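Local coordinates for protein phosphodiesterase (Candida albicans, PDB 6CPU) that belongs to the phosphodiesterase family, with a largely helical metal-binding domain of the HD type that holds zinc and magnesium ions, at residues N126-F140 / V493-L506. Residues are numbered along the deposited sequence; the frame is centred on the assembly and turned at random.
Sequences NRISRVGNWTGTTHF and VIKKDIDLDFTKDL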
loop_
_atom_site.group_PDB
_atom_site.type_symbol
_atom_site.label_atom_id
_atom_site.label_comp_id
_atom_site.label_asym_id
_atom_site.label_seq_id
_atom_site.Cartn_x
_atom_site.Cartn_y
_atom_site.Cartn_z
ATOM N N ASN A 126 16.477 -8.474 11.982
ATOM C CA ASN A 126 17.129 -7.544 11.069
ATOM C C ASN A 126 16.369 -7.377 9.759
ATOM O O ASN A 126 15.888 -8.353 9.173
ATOM C CB ASN A 126 18.574 -8.000 10.795
ATOM C CG ASN A 126 19.275 -7.142 9.761
ATOM O OD1 ASN A 126 19.147 -7.367 8.562
ATOM N ND2 ASN A 126 20.052 -6.158 10.227
ATOM N N ARG A 127 16.247 -6.121 9.333
ATOM C CA ARG A 127 15.511 -5.726 8.131
ATOM C C ARG A 127 15.974 -6.441 6.877
ATOM O O ARG A 127 15.161 -6.854 6.047
ATOM C CB ARG A 127 15.619 -4.204 7.954
ATOM C CG ARG A 127 15.182 -3.631 6.619
ATOM C CD ARG A 127 13.677 -3.679 6.389
ATOM N NE ARG A 127 13.357 -3.280 5.028
ATOM C CZ ARG A 127 12.157 -3.376 4.455
ATOM N NH1 ARG A 127 11.107 -3.840 5.129
ATOM N NH2 ARG A 127 12.006 -2.995 3.203
ATOM N N ILE A 128 17.284 -6.609 6.734
ATOM C CA ILE A 128 17.809 -7.229 5.534
ATOM C C ILE A 128 17.499 -8.719 5.548
ATOM O O ILE A 128 17.158 -9.282 4.509
ATOM C CB ILE A 128 19.332 -6.970 5.367
ATOM C CG1 ILE A 128 19.620 -5.460 5.414
ATOM C CG2 ILE A 128 19.844 -7.574 4.075
ATOM C CD1 ILE A 128 19.000 -4.620 4.324
ATOM N N SER A 129 17.589 -9.346 6.717
ATOM C CA SER A 129 17.147 -10.736 6.892
ATOM C C SER A 129 15.660 -10.890 6.509
ATOM O O SER A 129 15.278 -11.847 5.823
ATOM C CB SER A 129 17.342 -11.166 8.341
ATOM O OG SER A 129 17.059 -12.539 8.550
ATOM N N ARG A 130 14.845 -9.958 6.978
ATOM C CA ARG A 130 13.387 -10.013 6.737
ATOM C C ARG A 130 13.042 -9.964 5.247
ATOM O O ARG A 130 12.206 -10.738 4.760
ATOM C CB ARG A 130 12.668 -8.894 7.464
ATOM C CG ARG A 130 12.569 -9.073 8.963
ATOM C CD ARG A 130 11.568 -8.119 9.599
ATOM N NE ARG A 130 11.884 -6.701 9.446
ATOM C CZ ARG A 130 12.732 -6.010 10.207
ATOM N NH1 ARG A 130 13.432 -6.596 11.172
ATOM N NH2 ARG A 130 12.892 -4.710 9.966
ATOM N N VAL A 131 13.684 -9.062 4.514
ATOM C CA VAL A 131 13.442 -8.920 3.087
ATOM C C VAL A 131 13.892 -10.193 2.359
ATOM O O VAL A 131 13.221 -10.654 1.447
ATOM C CB VAL A 131 14.116 -7.650 2.509
ATOM C CG1 VAL A 131 13.939 -7.584 1.000
ATOM C CG2 VAL A 131 13.567 -6.388 3.175
ATOM N N GLY A 132 15.030 -10.750 2.754
ATOM C CA GLY A 132 15.487 -12.011 2.177
ATOM C C GLY A 132 14.497 -13.152 2.406
ATOM O O GLY A 132 14.292 -13.980 1.511
ATOM N N ASN A 133 13.901 -13.194 3.593
ATOM C CA ASN A 133 12.893 -14.219 3.919
ATOM C C ASN A 133 11.706 -14.088 2.958
ATOM O O ASN A 133 11.285 -15.082 2.345
ATOM C CB ASN A 133 12.336 -14.076 5.335
ATOM C CG ASN A 133 13.356 -14.313 6.447
ATOM O OD1 ASN A 133 14.300 -15.099 6.333
ATOM N ND2 ASN A 133 13.107 -13.654 7.580
ATOM N N TRP A 134 11.156 -12.880 2.864
ATOM C CA TRP A 134 9.932 -12.647 2.077
ATOM C C TRP A 134 10.156 -12.993 0.612
ATOM O O TRP A 134 9.283 -13.579 -0.024
ATOM C CB TRP A 134 9.469 -11.200 2.161
ATOM C CG TRP A 134 9.119 -10.734 3.525
ATOM C CD1 TRP A 134 8.541 -11.456 4.530
ATOM C CD2 TRP A 134 9.266 -9.411 4.011
ATOM N NE1 TRP A 134 8.356 -10.655 5.647
ATOM C CE2 TRP A 134 8.792 -9.394 5.348
ATOM C CE3 TRP A 134 9.778 -8.236 3.459
ATOM C CZ2 TRP A 134 8.799 -8.240 6.125
ATOM C CZ3 TRP A 134 9.804 -7.093 4.250
ATOM C CH2 TRP A 134 9.322 -7.111 5.563
ATOM N N THR A 135 11.317 -12.603 0.075
ATOM C CA THR A 135 11.595 -12.753 -1.349
ATOM C C THR A 135 12.179 -14.128 -1.704
ATOM O O THR A 135 12.342 -14.428 -2.888
ATOM C CB THR A 135 12.599 -11.689 -1.838
ATOM O OG1 THR A 135 13.778 -11.783 -1.031
ATOM C CG2 THR A 135 12.021 -10.293 -1.756
ATOM N N GLY A 136 12.527 -14.938 -0.705
ATOM C CA GLY A 136 13.108 -16.261 -0.948
ATOM C C GLY A 136 14.518 -16.224 -1.517
ATOM O O GLY A 136 14.936 -17.143 -2.232
ATOM N N THR A 137 15.249 -15.156 -1.212
ATOM C CA THR A 137 16.595 -14.957 -1.803
ATOM C C THR A 137 17.734 -15.245 -0.830
ATOM O O THR A 137 18.907 -15.229 -1.235
ATOM C CB THR A 137 16.744 -13.541 -2.394
ATOM O OG1 THR A 137 16.460 -12.552 -1.394
ATOM C CG2 THR A 137 15.813 -13.358 -3.575
ATOM N N THR A 138 17.405 -15.516 0.433
ATOM C CA THR A 138 18.409 -15.892 1.445
ATOM C C THR A 138 18.170 -17.292 2.060
ATOM O O THR A 138 18.161 -17.453 3.290
ATOM C CB THR A 138 18.479 -14.850 2.574
ATOM O OG1 THR A 138 17.175 -14.655 3.142
ATOM C CG2 THR A 138 19.015 -13.526 2.050
ATOM N N HIS A 139 17.999 -18.298 1.206
ATOM C CA HIS A 139 17.873 -19.700 1.658
ATOM C C HIS A 139 18.926 -20.065 2.697
ATOM O O HIS A 139 18.620 -20.689 3.719
ATOM C CB HIS A 139 17.995 -20.673 0.477
ATOM C CG HIS A 139 16.738 -20.832 -0.321
ATOM N ND1 HIS A 139 15.683 -21.614 0.100
ATOM C CD2 HIS A 139 16.377 -20.332 -1.528
ATOM C CE1 HIS A 139 14.719 -21.574 -0.805
ATOM N NE2 HIS A 139 15.114 -20.802 -1.801
ATOM N N PHE A 140 20.166 -19.665 2.427
ATOM C CA PHE A 140 21.309 -20.011 3.280
ATOM C C PHE A 140 21.154 -19.605 4.753
ATOM O O PHE A 140 21.761 -20.223 5.629
ATOM C CB PHE A 140 22.625 -19.457 2.689
ATOM C CG PHE A 140 22.732 -17.952 2.713
ATOM C CD1 PHE A 140 23.369 -17.305 3.767
ATOM C CD2 PHE A 140 22.206 -17.181 1.677
ATOM C CE1 PHE A 140 23.473 -15.921 3.792
ATOM C CE2 PHE A 140 22.305 -15.800 1.698
ATOM C CZ PHE A 140 22.941 -15.170 2.757
ATOM N N VAL A 493 24.896 -9.094 0.892
ATOM C CA VAL A 493 24.756 -10.238 1.790
ATOM C C VAL A 493 24.662 -11.530 0.974
ATOM O O VAL A 493 25.313 -12.519 1.291
ATOM C CB VAL A 493 23.490 -10.122 2.694
ATOM C CG1 VAL A 493 23.216 -11.432 3.422
ATOM C CG2 VAL A 493 23.622 -8.983 3.680
ATOM N N ILE A 494 23.816 -11.542 -0.053
ATOM C CA ILE A 494 23.656 -12.754 -0.858
ATOM C C ILE A 494 24.971 -13.126 -1.561
ATOM O O ILE A 494 25.364 -14.296 -1.584
ATOM C CB ILE A 494 22.534 -12.613 -1.891
ATOM C CG1 ILE A 494 21.187 -12.443 -1.160
ATOM C CG2 ILE A 494 22.506 -13.840 -2.801
ATOM C CD1 ILE A 494 20.118 -11.810 -2.017
ATOM N N LYS A 495 25.639 -12.124 -2.119
ATOM C CA LYS A 495 26.920 -12.330 -2.821
ATOM C C LYS A 495 28.077 -12.622 -1.876
ATOM O O LYS A 495 29.188 -12.923 -2.329
ATOM C CB LYS A 495 27.270 -11.108 -3.653
ATOM C CG LYS A 495 26.406 -10.886 -4.877
ATOM C CD LYS A 495 26.704 -9.516 -5.467
ATOM C CE LYS A 495 26.023 -9.315 -6.803
ATOM N NZ LYS A 495 25.865 -7.868 -7.140
ATOM N N LYS A 496 27.821 -12.515 -0.573
ATOM C CA LYS A 496 28.806 -12.759 0.465
ATOM C C LYS A 496 29.914 -11.695 0.426
ATOM O O LYS A 496 31.066 -11.984 0.744
ATOM C CB LYS A 496 29.381 -14.184 0.374
ATOM C CG LYS A 496 28.341 -15.288 0.499
ATOM C CD LYS A 496 28.977 -16.664 0.337
ATOM C CE LYS A 496 28.142 -17.772 0.974
ATOM N NZ LYS A 496 26.678 -17.641 0.727
ATOM N N ASP A 497 29.544 -10.474 0.036
ATOM C CA ASP A 497 30.466 -9.333 -0.003
ATOM C C ASP A 497 30.435 -8.518 1.295
ATOM O O ASP A 497 31.169 -7.538 1.417
ATOM C CB ASP A 497 30.136 -8.399 -1.171
ATOM C CG ASP A 497 30.402 -9.020 -2.523
ATOM O OD1 ASP A 497 31.171 -9.999 -2.615
ATOM O OD2 ASP A 497 29.838 -8.516 -3.514
ATOM N N ILE A 498 29.583 -8.904 2.248
ATOM C CA ILE A 498 29.492 -8.213 3.529
ATOM C C ILE A 498 28.912 -9.138 4.595
ATOM O O ILE A 498 28.041 -9.976 4.305
ATOM C CB ILE A 498 28.649 -6.927 3.411
ATOM C CG1 ILE A 498 28.817 -6.055 4.657
ATOM C CG2 ILE A 498 27.173 -7.254 3.178
ATOM C CD1 ILE A 498 28.322 -4.639 4.462
ATOM N N ASP A 499 29.413 -9.005 5.819
ATOM C CA ASP A 499 28.932 -9.787 6.941
ATOM C C ASP A 499 28.242 -8.849 7.931
ATOM O O ASP A 499 28.895 -8.036 8.597
ATOM C CB ASP A 499 30.079 -10.555 7.606
ATOM C CG ASP A 499 30.614 -11.682 6.732
ATOM O OD1 ASP A 499 29.879 -12.652 6.485
ATOM O OD2 ASP A 499 31.784 -11.615 6.296
ATOM N N LEU A 500 26.911 -8.955 7.994
ATOM C CA LEU A 500 26.099 -8.100 8.850
ATOM C C LEU A 500 25.839 -8.738 10.195
ATOM O O LEU A 500 25.843 -9.963 10.329
ATOM C CB LEU A 500 24.749 -7.793 8.182
ATOM C CG LEU A 500 24.721 -6.868 6.972
ATOM C CD1 LEU A 500 23.279 -6.636 6.550
ATOM C CD2 LEU A 500 25.401 -5.539 7.255
ATOM N N ASP A 501 25.596 -7.895 11.196
ATOM C CA ASP A 501 25.182 -8.339 12.511
ATOM C C ASP A 501 23.658 -8.470 12.493
ATOM O O ASP A 501 22.949 -7.467 12.570
ATOM C CB ASP A 501 25.595 -7.324 13.581
ATOM C CG ASP A 501 25.215 -7.756 14.984
ATOM O OD1 ASP A 501 24.530 -8.792 15.153
ATOM O OD2 ASP A 501 25.597 -7.045 15.944
ATOM N N PHE A 502 23.160 -9.697 12.393
ATOM C CA PHE A 502 21.705 -9.893 12.234
ATOM C C PHE A 502 20.936 -9.832 13.558
ATOM O O PHE A 502 19.698 -9.938 13.564
ATOM C CB PHE A 502 21.433 -11.194 11.457
ATOM C CG PHE A 502 21.891 -11.131 10.034
ATOM C CD1 PHE A 502 21.162 -10.431 9.089
ATOM C CD2 PHE A 502 23.078 -11.737 9.641
ATOM C CE1 PHE A 502 21.585 -10.352 7.779
ATOM C CE2 PHE A 502 23.502 -11.667 8.329
ATOM C CZ PHE A 502 22.757 -10.973 7.395
ATOM N N THR A 503 21.655 -9.636 14.669
ATOM C CA THR A 503 21.037 -9.450 15.976
ATOM C C THR A 503 20.576 -8.009 16.216
ATOM O O THR A 503 19.983 -7.732 17.252
ATOM C CB THR A 503 21.997 -9.833 17.135
ATOM O OG1 THR A 503 23.032 -8.849 17.251
ATOM C CG2 THR A 503 22.613 -11.196 16.918
ATOM N N LYS A 504 20.862 -7.093 15.293
ATOM C CA LYS A 504 20.410 -5.704 15.410
ATOM C C LYS A 504 19.626 -5.291 14.167
ATOM O O LYS A 504 19.835 -5.844 13.095
ATOM C CB LYS A 504 21.617 -4.781 15.615
ATOM C CG LYS A 504 22.435 -5.162 16.840
ATOM C CD LYS A 504 23.679 -4.306 16.997
ATOM C CE LYS A 504 24.579 -4.858 18.087
ATOM N NZ LYS A 504 23.906 -4.873 19.409
ATOM N N ASP A 505 18.719 -4.329 14.317
ATOM C CA ASP A 505 17.864 -3.908 13.204
ATOM C C ASP A 505 18.321 -2.572 12.653
ATOM O O ASP A 505 19.048 -1.838 13.316
ATOM C CB ASP A 505 16.399 -3.817 13.654
ATOM C CG ASP A 505 15.412 -3.904 12.495
ATOM O OD1 ASP A 505 15.841 -3.973 11.333
ATOM O OD2 ASP A 505 14.190 -3.908 12.742
ATOM N N LEU A 506 17.891 -2.283 11.428
ATOM C CA LEU A 506 18.087 -0.993 10.794
ATOM C C LEU A 506 17.053 0.007 11.324
ATOM O O LEU A 506 15.851 -0.279 11.356
ATOM C CB LEU A 506 17.944 -1.107 9.270
ATOM C CG LEU A 506 19.151 -1.637 8.481
ATOM C CD1 LEU A 506 19.568 -3.026 8.931
ATOM C CD2 LEU A 506 18.839 -1.626 6.997
HETATM O O HOH W 1 17.761 -10.993 11.780
#
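The guanidinium of Arg-130 turns its own edge to the Asp-505 carboxylate and has CA of Arg-127 over one face, toward the rim. The two planes stand 80° apart, and the arginine grips end-on, NH1 and NH2 both reaching Asp-505 OD2 in a salt bridge, NH2 at 3.2 Å on the syn lone pair and NH1 from above the carboxylate plane. Asp-41 and the carbonyl of Leu-124 also bind this arginine. Asp-505 OD1 is held from opposite faces by two backbone amides, Arg-127 N across the contact and its neighbour Leu-506 N at 2.7 Å, which should fix the carboxylate's rotation. At the far end, the Phe-140 ring carries Lys-496 NZ over one face, a cation-pi contact 4.5 Å from the centroid, and receives Val-493 CG1 at its edge, 3.8 Å from CZ. Phe-502, with Leu-500 CB on one face, has its CD1 3.7 Å from Asn-126 OD1, amide and ring planes nearly perpendicular.

The Asn-126 amide works in both directions. With CG anti to the backbone N (chi1 175°), OD1 turns back to accept from Ser-129 N and, weakly, from Ile-128 N, while ND2 donates almost straight to Lys-504 O at 2.9 Å. A water bridges Asn-126 N and Phe-502 O. Between the polar ends, Ile-128 spreads its branches: CG2 against Val-493 CG2, CG1 against Leu-500 CD1, and CD1 4.0 Å from Leu-506 CD2. Beyond them, Ile-494 lays CG1 on Thr-137 O.

The loop that leaves helix 470-495 of this largely helical phosphodiesterase fold through a Schellman motif thus wraps the start of helix 127-135, whose N-cap asparagine binds both its own first turn and the loop.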